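P450 cytochrome, putative (Rippkaea orientalis, PDB 6Y01) probably binds the molybdenum cofactor and carries it, as a Rossmann-fold Moco carrier protein of the SLOG superfamily. Local coordinates at residues I158-S161 with P162-I166. Sequence-based numbering, arbitrary orientation.
Sequences IASS and PENCI
Cys165 N donates to Ser161 O over 3.0 Å, the first i to i+4 backbone bond of helix 162-176, where the chain leaves strand 157-158, outermost in the chain's parallel Rossmann-type sheet, and turns into its last helix. Ser161 is the N-cap, and it shows how a serine begins a helix: with chi1 at 68°, OG sits between its own backbone N and carbonyl carbon and accepts from Asn164 N at 3.0 Å, so an amide of the first turn gains a partner. Pro162 follows as the first helical residue, its side chain touching Asn34 and Gln37 of helix 29-44. Asn164 returns the grip from the helix side. Its CG stands anti to the backbone N (chi1 -176°), which turns the amide back toward the incoming chain, and OD1 takes Ser160 N on a lone pair, in the carbonyl plane, at 3.0 Å and 158° at the hydrogen. Ser160 OG adds a weak bond to the same oxygen. With an alanine at Asn164, both Ser160 N and its OG would probably lose their shared acceptor, leaving the turn before the helix freer to shift. Beneath the polar network, Ala159 and Cys165 both pack on Ile136 of strand 135-138, and Ala159 CB meets Cys165 SG at 3.5 Å.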
ATOM      1  N   ILE D 158     -29.678  -2.616  -3.683  1.00 32.94           N
ATOM      2  CA  ILE D 158     -29.875  -4.012  -4.115  1.00 33.88           C
ATOM      3  C   ILE D 158     -30.481  -3.987  -5.520  1.00 33.05           C
ATOM      4  O   ILE D 158     -31.574  -3.475  -5.689  1.00 36.10           O
ATOM      5  CB  ILE D 158     -30.792  -4.790  -3.162  1.00 38.27           C
ATOM      6  CG1 ILE D 158     -30.356  -4.611  -1.707  1.00 43.77           C
ATOM      7  CG2 ILE D 158     -30.838  -6.253  -3.581  1.00 37.77           C
ATOM      8  CD1 ILE D 158     -29.019  -5.131  -1.395  1.00 38.79           C
ATOM      9  N   ALA D 159     -29.766  -4.532  -6.493  1.00 32.30           N
ATOM     10  CA  ALA D 159     -30.247  -4.554  -7.881  1.00 32.85           C
ATOM     11  C   ALA D 159     -30.925  -5.876  -8.189  1.00 34.18           C
ATOM     12  O   ALA D 159     -30.552  -6.916  -7.648  1.00 35.79           O
ATOM     13  CB  ALA D 159     -29.129  -4.314  -8.871  1.00 31.52           C
ATOM     14  N   SER D 160     -31.845  -5.828  -9.144  1.00 37.55           N
ATOM     15  CA  SER D 160     -32.610  -7.010  -9.595  1.00 41.68           C
ATOM     16  C   SER D 160     -32.004  -7.620 -10.864  1.00 39.13           C
ATOM     17  O   SER D 160     -32.351  -8.756 -11.184  1.00 44.87           O
ATOM     18  CB  SER D 160     -34.069  -6.635  -9.824  1.00 42.60           C
ATOM     19  OG  SER D 160     -34.174  -5.506 -10.703  1.00 45.22           O
ATOM     20  N   SER D 161     -31.166  -6.894 -11.577  1.00 34.60           N
ATOM     21  CA  SER D 161     -30.648  -7.319 -12.889  1.00 34.05           C
ATOM     22  C   SER D 161     -29.514  -6.412 -13.298  1.00 32.54           C
ATOM     23  O   SER D 161     -29.340  -5.335 -12.746  1.00 31.76           O
ATOM     24  CB  SER D 161     -31.732  -7.235 -13.942  1.00 33.46           C
ATOM     25  OG  SER D 161     -32.068  -5.876 -14.170  1.00 37.94           O
ATOM     26  N   PRO D 162     -28.701  -6.793 -14.307  1.00 33.55           N
ATOM     27  CA  PRO D 162     -27.708  -5.885 -14.867  1.00 32.17           C
ATOM     28  C   PRO D 162     -28.317  -4.563 -15.330  1.00 31.80           C
ATOM     29  O   PRO D 162     -27.751  -3.514 -15.054  1.00 30.97           O
ATOM     30  CB  PRO D 162     -27.093  -6.718 -16.000  1.00 34.84           C
ATOM     31  CG  PRO D 162     -27.233  -8.114 -15.496  1.00 33.63           C
ATOM     32  CD  PRO D 162     -28.611  -8.143 -14.880  1.00 34.26           C
ATOM     33  N   GLU D 163     -29.434  -4.622 -16.046  1.00 33.34           N
ATOM     34  CA  GLU D 163     -30.098  -3.393 -16.508  1.00 36.16           C
ATOM     35  C   GLU D 163     -30.456  -2.488 -15.326  1.00 33.82           C
ATOM     36  O   GLU D 163     -30.292  -1.276 -15.410  1.00 36.52           O
ATOM     37  CB  GLU D 163     -31.341  -3.770 -17.343  1.00 38.15           C
ATOM     38  CG  GLU D 163     -31.001  -4.474 -18.623  1.00 42.63           C
ATOM     39  CD  GLU D 163     -30.633  -5.969 -18.539  1.00 55.57           C
ATOM     40  OE1 GLU D 163     -30.732  -6.618 -17.415  1.00 45.09           O
ATOM     41  OE2 GLU D 163     -30.234  -6.512 -19.624  1.00 69.38           O
ATOM     42  N   ASN D 164     -30.945  -3.085 -14.238  1.00 35.63           N
ATOM     43  CA  ASN D 164     -31.314  -2.303 -13.036  1.00 34.12           C
ATOM     44  C   ASN D 164     -30.058  -1.655 -12.447  1.00 33.44           C
ATOM     45  O   ASN D 164     -30.139  -0.519 -11.988  1.00 34.36           O
ATOM     46  CB  ASN D 164     -32.045  -3.198 -12.040  1.00 35.41           C
ATOM     47  CG  ASN D 164     -32.549  -2.464 -10.819  1.00 37.73           C
ATOM     48  OD1 ASN D 164     -32.434  -2.977  -9.706  1.00 39.97           O
ATOM     49  ND2 ASN D 164     -33.172  -1.317 -11.014  1.00 40.06           N
ATOM     50  N   CYS D 165     -28.914  -2.340 -12.470  1.00 32.32           N
ATOM     51  CA  CYS D 165     -27.648  -1.711 -12.032  1.00 30.73           C
ATOM     52  C   CYS D 165     -27.391  -0.423 -12.820  1.00 31.61           C
ATOM     53  O   CYS D 165     -27.000   0.582 -12.200  1.00 30.18           O
ATOM     54  CB  CYS D 165     -26.442  -2.614 -12.217  1.00 32.11           C
ATOM     55  SG  CYS D 165     -26.445  -4.080 -11.172  1.00 32.12           S
ATOM     56  N   ILE D 166     -27.572  -0.461 -14.135  1.00 32.30           N
ATOM     57  CA  ILE D 166     -27.304   0.726 -14.969  1.00 32.32           C
ATOM     58  C   ILE D 166     -28.283   1.836 -14.582  1.00 33.62           C
ATOM     59  O   ILE D 166     -27.847   2.993 -14.465  1.00 32.01           O
ATOM     60  CB  ILE D 166     -27.396   0.385 -16.474  1.00 33.75           C
ATOM     61  CG1 ILE D 166     -26.437  -0.743 -16.839  1.00 33.31           C
ATOM     62  CG2 ILE D 166     -27.170   1.621 -17.308  1.00 34.29           C
ATOM     63  CD1 ILE D 166     -24.967  -0.459 -16.619  1.00 34.55           C
TER